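Local coordinates for ribonucleoside-diphosphate reductase (PDB 5IM3), which probably reduces ribonucleoside diphosphates to the deoxyribonucleotides needed for DNA synthesis, and binds the allosteric effector dATP, at residues F268-A273 and Y307-D312; E455-D460 and W486-F491; S500-S505 and E522-Y527. One frame throughout, in Å; residues are numbered along the deposited sequence.

Interaction 1. Residues F268-A273 and Y307-D312; sequences FELVDA and YFIHKD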
loop_
_atom_site.group_PDB
_atom_site.type_symbol
_atom_site.label_atom_id
_atom_site.label_comp_id
_atom_site.label_asym_id
_atom_site.label_seq_id
_atom_site.Cartn_x
_atom_site.Cartn_y
_atom_site.Cartn_z
ATOM N N PHE A 268 -13.948 -63.705 -12.365
ATOM C CA PHE A 268 -13.908 -62.775 -11.244
ATOM C C PHE A 268 -14.899 -61.628 -11.401
ATOM O O PHE A 268 -14.865 -60.682 -10.607
ATOM C CB PHE A 268 -12.487 -62.230 -11.078
ATOM C CG PHE A 268 -11.453 -63.304 -10.888
ATOM C CD1 PHE A 268 -11.666 -64.333 -9.986
ATOM C CD2 PHE A 268 -10.278 -63.300 -11.625
ATOM C CE1 PHE A 268 -10.723 -65.327 -9.810
ATOM C CE2 PHE A 268 -9.331 -64.295 -11.452
ATOM C CZ PHE A 268 -9.556 -65.309 -10.544
ATOM N N GLU A 269 -15.783 -61.698 -12.397
ATOM C CA GLU A 269 -16.798 -60.674 -12.632
ATOM C C GLU A 269 -16.174 -59.296 -12.845
ATOM O O GLU A 269 -16.784 -58.271 -12.530
ATOM C CB GLU A 269 -17.814 -60.635 -11.487
ATOM C CG GLU A 269 -18.593 -61.934 -11.317
ATOM C CD GLU A 269 -19.679 -61.833 -10.262
ATOM O OE1 GLU A 269 -19.795 -60.764 -9.627
ATOM O OE2 GLU A 269 -20.415 -62.823 -10.070
ATOM N N LEU A 270 -14.954 -59.264 -13.385
ATOM C CA LEU A 270 -14.300 -58.021 -13.771
ATOM C C LEU A 270 -14.501 -57.679 -15.239
ATOM O O LEU A 270 -14.270 -56.528 -15.630
ATOM C CB LEU A 270 -12.798 -58.103 -13.478
ATOM C CG LEU A 270 -12.433 -58.245 -11.998
ATOM C CD1 LEU A 270 -10.965 -58.615 -11.846
ATOM C CD2 LEU A 270 -12.750 -56.959 -11.247
ATOM N N VAL A 271 -14.929 -58.646 -16.047
ATOM C CA VAL A 271 -15.214 -58.457 -17.462
ATOM C C VAL A 271 -16.621 -58.974 -17.727
ATOM O O VAL A 271 -17.023 -60.006 -17.178
ATOM C CB VAL A 271 -14.179 -59.191 -18.346
ATOM C CG1 VAL A 271 -14.563 -59.118 -19.816
ATOM C CG2 VAL A 271 -12.787 -58.610 -18.131
ATOM N N ASP A 272 -17.369 -58.259 -18.564
ATOM C CA ASP A 272 -18.724 -58.678 -18.901
ATOM C C ASP A 272 -18.702 -60.028 -19.615
ATOM O O ASP A 272 -17.980 -60.216 -20.598
ATOM C CB ASP A 272 -19.397 -57.619 -19.778
ATOM C CG ASP A 272 -20.899 -57.826 -19.898
ATOM O OD1 ASP A 272 -21.361 -58.985 -19.803
ATOM O OD2 ASP A 272 -21.617 -56.820 -20.085
ATOM N N ALA A 273 -19.509 -60.967 -19.118
ATOM C CA ALA A 273 -19.533 -62.317 -19.671
ATOM C C ALA A 273 -19.962 -62.344 -21.133
ATOM O O ALA A 273 -19.628 -63.298 -21.843
ATOM C CB ALA A 273 -20.467 -63.204 -18.844
ATOM N N TYR A 307 -5.979 -47.944 -15.308
ATOM C CA TYR A 307 -6.937 -48.443 -16.289
ATOM C C TYR A 307 -6.881 -49.945 -16.523
ATOM O O TYR A 307 -7.922 -50.544 -16.805
ATOM C CB TYR A 307 -6.746 -47.716 -17.626
ATOM C CG TYR A 307 -7.272 -46.298 -17.599
ATOM C CD1 TYR A 307 -8.575 -46.014 -17.987
ATOM C CD2 TYR A 307 -6.475 -45.247 -17.164
ATOM C CE1 TYR A 307 -9.067 -44.723 -17.955
ATOM C CE2 TYR A 307 -6.958 -43.949 -17.128
ATOM C CZ TYR A 307 -8.254 -43.696 -17.523
ATOM O OH TYR A 307 -8.750 -42.413 -17.493
ATOM N N PHE A 308 -5.716 -50.578 -16.413
ATOM C CA PHE A 308 -5.634 -52.015 -16.649
ATOM C C PHE A 308 -6.367 -52.785 -15.558
ATOM O O PHE A 308 -6.246 -52.480 -14.368
ATOM C CB PHE A 308 -4.171 -52.468 -16.709
ATOM C CG PHE A 308 -3.434 -52.017 -17.946
ATOM C CD1 PHE A 308 -4.117 -51.555 -19.060
ATOM C CD2 PHE A 308 -2.049 -52.069 -17.993
ATOM C CE1 PHE A 308 -3.438 -51.149 -20.187
ATOM C CE2 PHE A 308 -1.362 -51.663 -19.122
ATOM C CZ PHE A 308 -2.057 -51.202 -20.220
ATOM N N ILE A 309 -7.131 -53.798 -15.976
ATOM C CA ILE A 309 -7.855 -54.635 -15.028
ATOM C C ILE A 309 -6.863 -55.439 -14.197
ATOM O O ILE A 309 -5.801 -55.857 -14.679
ATOM C CB ILE A 309 -8.843 -55.559 -15.765
ATOM C CG1 ILE A 309 -9.890 -54.738 -16.531
ATOM C CG2 ILE A 309 -9.528 -56.513 -14.787
ATOM C CD1 ILE A 309 -10.792 -53.916 -15.662
ATOM N N HIS A 310 -7.218 -55.675 -12.936
ATOM C CA HIS A 310 -6.303 -56.281 -11.981
ATOM C C HIS A 310 -7.086 -57.069 -10.942
ATOM O O HIS A 310 -8.292 -56.881 -10.767
ATOM C CB HIS A 310 -5.452 -55.213 -11.289
ATOM C CG HIS A 310 -6.260 -54.098 -10.700
ATOM N ND1 HIS A 310 -6.769 -54.142 -9.419
ATOM C CD2 HIS A 310 -6.669 -52.920 -11.227
ATOM C CE1 HIS A 310 -7.445 -53.032 -9.179
ATOM N NE2 HIS A 310 -7.400 -52.275 -10.260
ATOM N N LYS A 311 -6.378 -57.956 -10.248
ATOM C CA LYS A 311 -6.939 -58.677 -9.114
ATOM C C LYS A 311 -5.837 -58.931 -8.099
ATOM O O LYS A 311 -4.724 -59.320 -8.464
ATOM C CB LYS A 311 -7.572 -60.009 -9.528
ATOM C CG LYS A 311 -8.174 -60.757 -8.348
ATOM C CD LYS A 311 -8.944 -61.987 -8.774
ATOM C CE LYS A 311 -9.744 -62.558 -7.611
ATOM N NZ LYS A 311 -10.812 -61.626 -7.143
ATOM N N ASP A 312 -6.159 -58.722 -6.823
ATOM C CA ASP A 312 -5.188 -58.867 -5.741
ATOM C C ASP A 312 -3.962 -57.989 -5.978
ATOM O O ASP A 312 -2.839 -58.362 -5.628
ATOM C CB ASP A 312 -4.767 -60.330 -5.564
ATOM C CG ASP A 312 -5.945 -61.252 -5.292
ATOM O OD1 ASP A 312 -6.903 -60.823 -4.617
ATOM O OD2 ASP A 312 -5.911 -62.411 -5.753
#

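Interaction 2. Residues E455-D460 and W486-F491; sequences ETWHLD and WIPDLF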
loop_
_atom_site.group_PDB
_atom_site.type_symbol
_atom_site.label_atom_id
_atom_site.label_comp_id
_atom_site.label_asym_id
_atom_site.label_seq_id
_atom_site.Cartn_x
_atom_site.Cartn_y
_atom_site.Cartn_z
ATOM N N GLU A 455 -28.220 -17.057 -14.472
ATOM C CA GLU A 455 -28.366 -16.033 -15.493
ATOM C C GLU A 455 -28.181 -14.644 -14.880
ATOM O O GLU A 455 -28.450 -14.425 -13.695
ATOM C CB GLU A 455 -29.734 -16.156 -16.169
ATOM C CG GLU A 455 -29.815 -15.536 -17.555
ATOM C CD GLU A 455 -30.966 -16.085 -18.377
ATOM O OE1 GLU A 455 -31.305 -17.280 -18.217
ATOM O OE2 GLU A 455 -31.531 -15.326 -19.190
ATOM N N THR A 456 -27.717 -13.699 -15.709
ATOM C CA THR A 456 -27.132 -12.458 -15.202
ATOM C C THR A 456 -28.157 -11.463 -14.659
ATOM O O THR A 456 -27.771 -10.543 -13.929
ATOM C CB THR A 456 -26.304 -11.787 -16.304
ATOM O OG1 THR A 456 -25.493 -12.771 -16.958
ATOM C CG2 THR A 456 -25.393 -10.723 -15.714
ATOM N N TRP A 457 -29.437 -11.612 -14.991
ATOM C CA TRP A 457 -30.478 -10.771 -14.410
ATOM C C TRP A 457 -31.047 -11.345 -13.116
ATOM O O TRP A 457 -31.886 -10.695 -12.482
ATOM C CB TRP A 457 -31.619 -10.551 -15.414
ATOM C CG TRP A 457 -32.162 -11.812 -16.025
ATOM C CD1 TRP A 457 -31.895 -12.298 -17.273
ATOM C CD2 TRP A 457 -33.066 -12.745 -15.418
ATOM N NE1 TRP A 457 -32.575 -13.469 -17.481
ATOM C CE2 TRP A 457 -33.299 -13.770 -16.358
ATOM C CE3 TRP A 457 -33.698 -12.815 -14.174
ATOM C CZ2 TRP A 457 -34.139 -14.849 -16.093
ATOM C CZ3 TRP A 457 -34.534 -13.892 -13.912
ATOM C CH2 TRP A 457 -34.746 -14.892 -14.868
ATOM N N HIS A 458 -30.616 -12.538 -12.713
ATOM C CA HIS A 458 -31.132 -13.161 -11.502
ATOM C C HIS A 458 -30.800 -12.306 -10.285
ATOM O O HIS A 458 -29.673 -11.831 -10.127
ATOM C CB HIS A 458 -30.535 -14.559 -11.350
ATOM C CG HIS A 458 -31.267 -15.438 -10.383
ATOM N ND1 HIS A 458 -31.129 -15.320 -9.018
ATOM C CD2 HIS A 458 -32.123 -16.466 -10.587
ATOM C CE1 HIS A 458 -31.877 -16.231 -8.421
ATOM N NE2 HIS A 458 -32.489 -16.941 -9.351
ATOM N N LEU A 459 -31.791 -12.119 -9.412
ATOM C CA LEU A 459 -31.630 -11.193 -8.298
ATOM C C LEU A 459 -30.572 -11.637 -7.295
ATOM O O LEU A 459 -30.074 -10.802 -6.533
ATOM C CB LEU A 459 -32.968 -10.990 -7.585
ATOM C CG LEU A 459 -33.525 -9.575 -7.711
ATOM C CD1 LEU A 459 -34.892 -9.504 -7.068
ATOM C CD2 LEU A 459 -32.583 -8.567 -7.074
ATOM N N ASP A 460 -30.207 -12.916 -7.279
ATOM C CA ASP A 460 -29.147 -13.396 -6.403
ATOM C C ASP A 460 -27.769 -13.331 -7.059
ATOM O O ASP A 460 -26.800 -13.833 -6.481
ATOM C CB ASP A 460 -29.439 -14.832 -5.953
ATOM C CG ASP A 460 -30.675 -14.934 -5.072
ATOM O OD1 ASP A 460 -31.019 -13.947 -4.389
ATOM O OD2 ASP A 460 -31.298 -16.015 -5.060
ATOM N N TRP A 486 -24.332 -17.390 -16.857
ATOM C CA TRP A 486 -25.135 -17.675 -18.048
ATOM C C TRP A 486 -25.591 -16.317 -18.590
ATOM O O TRP A 486 -26.605 -15.769 -18.162
ATOM C CB TRP A 486 -26.301 -18.595 -17.682
ATOM C CG TRP A 486 -27.038 -19.208 -18.836
ATOM C CD1 TRP A 486 -28.367 -19.080 -19.116
ATOM C CD2 TRP A 486 -26.495 -20.063 -19.851
ATOM N NE1 TRP A 486 -28.686 -19.798 -20.244
ATOM C CE2 TRP A 486 -27.554 -20.411 -20.714
ATOM C CE3 TRP A 486 -25.219 -20.566 -20.114
ATOM C CZ2 TRP A 486 -27.375 -21.239 -21.824
ATOM C CZ3 TRP A 486 -25.041 -21.387 -21.220
ATOM C CH2 TRP A 486 -26.113 -21.712 -22.060
ATOM N N ILE A 487 -24.827 -15.771 -19.530
ATOM C CA ILE A 487 -24.881 -14.348 -19.861
ATOM C C ILE A 487 -25.717 -14.165 -21.124
ATOM O O ILE A 487 -25.348 -14.705 -22.177
ATOM C CB ILE A 487 -23.477 -13.760 -20.053
ATOM C CG1 ILE A 487 -22.596 -14.072 -18.841
ATOM C CG2 ILE A 487 -23.569 -12.247 -20.267
ATOM C CD1 ILE A 487 -21.133 -13.741 -19.052
ATOM N N PRO A 488 -26.815 -13.410 -21.077
ATOM C CA PRO A 488 -27.528 -13.076 -22.315
ATOM C C PRO A 488 -26.785 -12.017 -23.115
ATOM O O PRO A 488 -26.068 -11.178 -22.566
ATOM C CB PRO A 488 -28.881 -12.546 -21.821
ATOM C CG PRO A 488 -28.945 -12.875 -20.356
ATOM C CD PRO A 488 -27.538 -12.937 -19.885
ATOM N N ASP A 489 -26.979 -12.060 -24.436
ATOM C CA ASP A 489 -26.370 -11.061 -25.310
ATOM C C ASP A 489 -26.740 -9.650 -24.874
ATOM O O ASP A 489 -25.918 -8.729 -24.964
ATOM C CB ASP A 489 -26.805 -11.293 -26.759
ATOM C CG ASP A 489 -25.988 -12.366 -27.454
ATOM O OD1 ASP A 489 -25.200 -13.056 -26.775
ATOM O OD2 ASP A 489 -26.139 -12.521 -28.683
ATOM N N LEU A 490 -27.973 -9.460 -24.399
ATOM C CA LEU A 490 -28.441 -8.120 -24.067
ATOM C C LEU A 490 -27.584 -7.491 -22.978
ATOM O O LEU A 490 -27.327 -6.283 -23.005
ATOM C CB LEU A 490 -29.906 -8.169 -23.635
ATOM C CG LEU A 490 -30.591 -6.825 -23.395
ATOM C CD1 LEU A 490 -30.643 -6.009 -24.673
ATOM C CD2 LEU A 490 -31.989 -7.045 -22.851
ATOM N N PHE A 491 -27.127 -8.291 -22.012
ATOM C CA PHE A 491 -26.268 -7.748 -20.966
ATOM C C PHE A 491 -24.979 -7.196 -21.559
ATOM O O PHE A 491 -24.566 -6.075 -21.242
ATOM C CB PHE A 491 -25.961 -8.811 -19.914
ATOM C CG PHE A 491 -24.938 -8.371 -18.901
ATOM C CD1 PHE A 491 -25.284 -7.504 -17.875
ATOM C CD2 PHE A 491 -23.629 -8.811 -18.981
ATOM C CE1 PHE A 491 -24.342 -7.091 -16.947
ATOM C CE2 PHE A 491 -22.682 -8.399 -18.055
ATOM C CZ PHE A 491 -23.043 -7.541 -17.037
#

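Interaction 3. Residues S500-S505 and E522-Y527; sequences SWTLFS and ERYEYY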
loop_
_atom_site.group_PDB
_atom_site.type_symbol
_atom_site.label_atom_id
_atom_site.label_comp_id
_atom_site.label_asym_id
_atom_site.label_seq_id
_atom_site.Cartn_x
_atom_site.Cartn_y
_atom_site.Cartn_z
ATOM N N SER A 500 -28.008 0.459 -18.578
ATOM C CA SER A 500 -28.416 -0.056 -17.283
ATOM C C SER A 500 -28.802 -1.531 -17.398
ATOM O O SER A 500 -28.823 -2.115 -18.484
ATOM C CB SER A 500 -29.573 0.770 -16.728
ATOM O OG SER A 500 -30.701 0.678 -17.583
ATOM N N TRP A 501 -29.122 -2.139 -16.258
ATOM C CA TRP A 501 -29.415 -3.565 -16.198
ATOM C C TRP A 501 -30.250 -3.822 -14.954
ATOM O O TRP A 501 -29.864 -3.408 -13.856
ATOM C CB TRP A 501 -28.114 -4.380 -16.170
ATOM C CG TRP A 501 -28.297 -5.868 -16.164
ATOM C CD1 TRP A 501 -28.023 -6.722 -15.136
ATOM C CD2 TRP A 501 -28.784 -6.680 -17.240
ATOM N NE1 TRP A 501 -28.310 -8.014 -15.504
ATOM C CE2 TRP A 501 -28.779 -8.016 -16.791
ATOM C CE3 TRP A 501 -29.225 -6.409 -18.538
ATOM C CZ2 TRP A 501 -29.198 -9.077 -17.594
ATOM C CZ3 TRP A 501 -29.642 -7.466 -19.336
ATOM C CH2 TRP A 501 -29.625 -8.781 -18.859
ATOM N N THR A 502 -31.385 -4.492 -15.126
ATOM C CA THR A 502 -32.337 -4.711 -14.044
ATOM C C THR A 502 -32.319 -6.172 -13.616
ATOM O O THR A 502 -32.369 -7.075 -14.459
ATOM C CB THR A 502 -33.753 -4.308 -14.469
ATOM O OG1 THR A 502 -33.758 -2.934 -14.876
ATOM C CG2 THR A 502 -34.733 -4.493 -13.317
ATOM N N LEU A 503 -32.251 -6.399 -12.309
ATOM C CA LEU A 503 -32.298 -7.736 -11.741
ATOM C C LEU A 503 -33.726 -8.074 -11.328
ATOM O O LEU A 503 -34.433 -7.239 -10.757
ATOM C CB LEU A 503 -31.360 -7.850 -10.535
ATOM C CG LEU A 503 -29.939 -7.315 -10.737
ATOM C CD1 LEU A 503 -29.081 -7.576 -9.506
ATOM C CD2 LEU A 503 -29.300 -7.925 -11.971
ATOM N N PHE A 504 -34.144 -9.302 -11.631
ATOM C CA PHE A 504 -35.482 -9.784 -11.327
ATOM C C PHE A 504 -35.391 -11.125 -10.614
ATOM O O PHE A 504 -34.405 -11.855 -10.740
ATOM C CB PHE A 504 -36.336 -9.979 -12.591
ATOM C CG PHE A 504 -36.527 -8.738 -13.410
ATOM C CD1 PHE A 504 -37.464 -7.787 -13.044
ATOM C CD2 PHE A 504 -35.797 -8.540 -14.569
ATOM C CE1 PHE A 504 -37.652 -6.653 -13.810
ATOM C CE2 PHE A 504 -35.977 -7.406 -15.336
ATOM C CZ PHE A 504 -36.909 -6.464 -14.959
ATOM N N SER A 505 -36.421 -11.443 -9.884
ATOM C CA SER A 505 -36.542 -12.830 -9.454
ATOM C C SER A 505 -37.269 -13.641 -10.525
ATOM O O SER A 505 -38.265 -13.174 -11.082
ATOM C CB SER A 505 -37.303 -12.938 -8.141
ATOM O OG SER A 505 -37.492 -14.300 -7.791
ATOM N N GLU A 522 -36.894 -8.456 -26.350
ATOM C CA GLU A 522 -38.189 -7.783 -26.334
ATOM C C GLU A 522 -38.903 -8.016 -25.009
ATOM O O GLU A 522 -39.372 -7.069 -24.363
ATOM C CB GLU A 522 -39.045 -8.273 -27.503
ATOM C CG GLU A 522 -40.507 -7.846 -27.429
ATOM C CD GLU A 522 -41.311 -8.303 -28.625
ATOM O OE1 GLU A 522 -40.698 -8.728 -29.627
ATOM O OE2 GLU A 522 -42.558 -8.240 -28.556
ATOM N N ARG A 523 -38.995 -9.278 -24.586
ATOM C CA ARG A 523 -39.691 -9.590 -23.343
ATOM C C ARG A 523 -38.966 -8.990 -22.146
ATOM O O ARG A 523 -39.604 -8.536 -21.191
ATOM C CB ARG A 523 -39.832 -11.106 -23.191
ATOM C CG ARG A 523 -40.759 -11.550 -22.061
ATOM C CD ARG A 523 -42.175 -11.047 -22.268
ATOM N NE ARG A 523 -43.093 -11.545 -21.251
ATOM C CZ ARG A 523 -44.338 -11.109 -21.096
ATOM N NH1 ARG A 523 -44.814 -10.164 -21.895
ATOM N NH2 ARG A 523 -45.111 -11.619 -20.143
ATOM N N TYR A 524 -37.632 -8.973 -22.182
ATOM C CA TYR A 524 -36.875 -8.398 -21.076
ATOM C C TYR A 524 -37.099 -6.895 -20.977
ATOM O O TYR A 524 -37.241 -6.356 -19.876
ATOM C CB TYR A 524 -35.385 -8.695 -21.235
ATOM C CG TYR A 524 -34.552 -8.101 -20.125
ATOM C CD1 TYR A 524 -34.227 -8.848 -19.002
ATOM C CD2 TYR A 524 -34.101 -6.787 -20.193
ATOM C CE1 TYR A 524 -33.471 -8.304 -17.982
ATOM C CE2 TYR A 524 -33.350 -6.237 -19.179
ATOM C CZ TYR A 524 -33.036 -6.999 -18.075
ATOM O OH TYR A 524 -32.283 -6.451 -17.063
ATOM N N GLU A 525 -37.100 -6.197 -22.115
ATOM C CA GLU A 525 -37.355 -4.763 -22.092
ATOM C C GLU A 525 -38.786 -4.461 -21.659
ATOM O O GLU A 525 -39.038 -3.419 -21.045
ATOM C CB GLU A 525 -37.057 -4.159 -23.466
ATOM C CG GLU A 525 -35.567 -4.110 -23.797
ATOM C CD GLU A 525 -35.281 -3.565 -25.185
ATOM O OE1 GLU A 525 -36.239 -3.356 -25.958
ATOM O OE2 GLU A 525 -34.092 -3.343 -25.501
ATOM N N TYR A 526 -39.725 -5.364 -21.953
ATOM C CA TYR A 526 -41.090 -5.212 -21.457
ATOM C C TYR A 526 -41.122 -5.265 -19.935
ATOM O O TYR A 526 -41.734 -4.412 -19.283
ATOM C CB TYR A 526 -41.984 -6.296 -22.064
ATOM C CG TYR A 526 -43.329 -6.467 -21.392
ATOM C CD1 TYR A 526 -44.425 -5.706 -21.779
ATOM C CD2 TYR A 526 -43.505 -7.402 -20.382
ATOM C CE1 TYR A 526 -45.658 -5.865 -21.169
ATOM C CE2 TYR A 526 -44.733 -7.569 -19.767
ATOM C CZ TYR A 526 -45.805 -6.801 -20.166
ATOM O OH TYR A 526 -47.029 -6.968 -19.556
ATOM N N TYR A 527 -40.458 -6.262 -19.346
ATOM C CA TYR A 527 -40.380 -6.336 -17.892
ATOM C C TYR A 527 -39.610 -5.157 -17.318
ATOM O O TYR A 527 -39.944 -4.667 -16.233
ATOM C CB TYR A 527 -39.727 -7.656 -17.467
ATOM C CG TYR A 527 -40.626 -8.864 -17.611
ATOM C CD1 TYR A 527 -41.943 -8.836 -17.165
ATOM C CD2 TYR A 527 -40.162 -10.036 -18.200
ATOM C CE1 TYR A 527 -42.765 -9.932 -17.296
ATOM C CE2 TYR A 527 -40.981 -11.140 -18.334
ATOM C CZ TYR A 527 -42.281 -11.082 -17.879
ATOM O OH TYR A 527 -43.100 -12.177 -18.012
#

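Interaction 1. Residues F268-A273 and Y307-D312
Lys311 sends CG anti to its backbone N (chi1 -179°) and stays extended as far as CE, while Phe268 turns its ring anti to its own carbonyl carbon (chi1 -57°); together these torsions bring the aliphatic part of the lysine across the face of the ring. The two side chains meet at about a right angle. Lys311 CD lies 3.4 Å from the centroid of the Phe268 ring, close enough to the ring normal to count as a CH-pi contact over the face. A bend at the last torsion then turns the ammonium group off beyond the rim, above the CD1-CG side, with Lys311 NZ 4.5 Å from the Phe268 centroid. It stands 30° off the normal, so the cation-pi interaction is off-centre and adds to a contact made chiefly by methylenes.

A second, purely apolar pair lies beside it. Leu270 and Ile309 slide past one another in opposite directions, and the CG2 branch of Ile309 does the touching, 3.9 Å from Leu270 CB. Leu270 CD1 also reaches His310 O at 3.4 Å, packing a methyl against the backbone of the short strand. Phe316 extends this patch, touching Leu270, Ile309 and Lys311.

Phe268 and Leu270 are held in place by the way their helix ends. Glu269, with positive phi, is the C-prime residue of a Schellman motif closing helix 250-267, in which Leu270 N bonds Gly265 O and Glu269 N bonds Ala266 O. The contact is thus a Schellman-terminated helix end packed at the surface against the first strand of the hairpin 310-311/314-315.

Interaction 2. Residues E455-D460 and W486-F491
Thr456, Glu455 and Trp486 lose the most surface here, and the first two use their side chains in contrasting ways. Thr456 directs its methyl at an aromatic ring: CG2 stands 3.8 Å from the centroid of Phe491, almost on the ring normal, a CH-pi contact over the centre of the face. CG2 can do this because it is the branch opposite the backbone N, which leaves OG1 on the other branch, 3.4 Å from Ile487 CA and 3.6 Å from Pro488 CD.

Glu455 and Trp486 form a parallel beta bridge, and their side chains leave the sheet on the same face. The backbone is close: Glu455 CA comes within 3.2 Å of Trp486 O in a CA-H...O contact, and Thr456 N gives the same oxygen a weak hydrogen bond of 3.4 Å. Further out, Glu455 OE1 sits in the plane of the Trp486 indole, at its edge, 3.6 Å from CD1, with carboxylate and ring planes 72° apart. This buried carboxylate is well satisfied. Glu455 OE2 accepts a weak bond from Trp457 NE1 (2.7 Å) and forms a salt bridge with Lys566, while OE1 bonds His513.

In the alpha-beta barrel the bridge joins the ends of parallel strands 450-455 and 482-487, just where the strands run out into a type I turn and helix 489-496. Helix 544-558 packs on Thr456, Ile487 and Phe491, helix 517-532 on Glu455 and Pro488, and helix 566-571 on Trp486.

Interaction 3. Residues S500-S505 and E522-Y527
Tyr524 reaches from its helix into a slot between Trp501 and Phe504, and these two aromatic residues lie against opposite faces of its ring. On one face the six-membered ring of Trp501 forms an offset stack with the Tyr524 ring, the two ring centroids 4.7 Å apart and the planes only 14° apart. The overlap is greatest at the phenol end, where Tyr524 OH lies 3.4 Å from Trp501 CE3, over the indole face but displaced toward its rim. On the other face Phe504 presents an edge, giving an offset edge-to-face pair; Phe504 CE2 comes 3.8 Å from Tyr524 CE1. Phe504 CZ also packs on the helix itself, 4.0 Å from Tyr527 CB.

The hydroxyl of Tyr524 donates to Thr502 O at 2.7 Å. The donor lies in the carbonyl plane, on a lone pair, with a C=O...O angle of 119°. With chi1 at 179° the phenol of Tyr524 extends away from the helix toward the strand; the axes of strand 500-504 and helix 522-527 are 10.0 Å apart and nearly perpendicular.

A second shell sets the slot. Trp501 NE1 bonds Thr456 O and its ring meets Phe491 edge-to-face, while within the strand Thr502 CG2 lies over one face of Phe504, toward its rim. On the helix, Asp511 OD2 forms a salt bridge with Arg523 NE, and its OD1 a hydrogen bond with Tyr527 OH.

Trp501 and Leu503 make their backbone bonds to strand 539-543, so Thr502 O lies between these pairings, on the strand's other edge. The tyrosine proton gives this buried carbonyl a partner beside the aromatic cluster, and the directed bond, with rings on both faces, would restrict both the tilt and the rotation of the phenol.

In the fold
Interaction 1 is a surface contact, whereas interactions 2 and 3 are buried, and their chemistry differs accordingly. Interaction 1 is made of apolar chains and a lysine over a ring; the buried pair also encloses polar groups that have partners, the carboxylate of Glu455 and the hydroxyl of Tyr524. Interactions 2 and 3 have centres about 10 Å apart and share neighbouring elements: helix 489-496 is followed in the chain by strand 500-504, Trp457 O and Phe504 N lie 2.8 Å apart in a probable hydrogen bond, and Leu490 packs on Tyr524. One joins parallel barrel strands, the other a helix to a two-stranded antiparallel sheet separate from them. Interaction 1, its centre about 48 Å from that of interaction 2, touches neither.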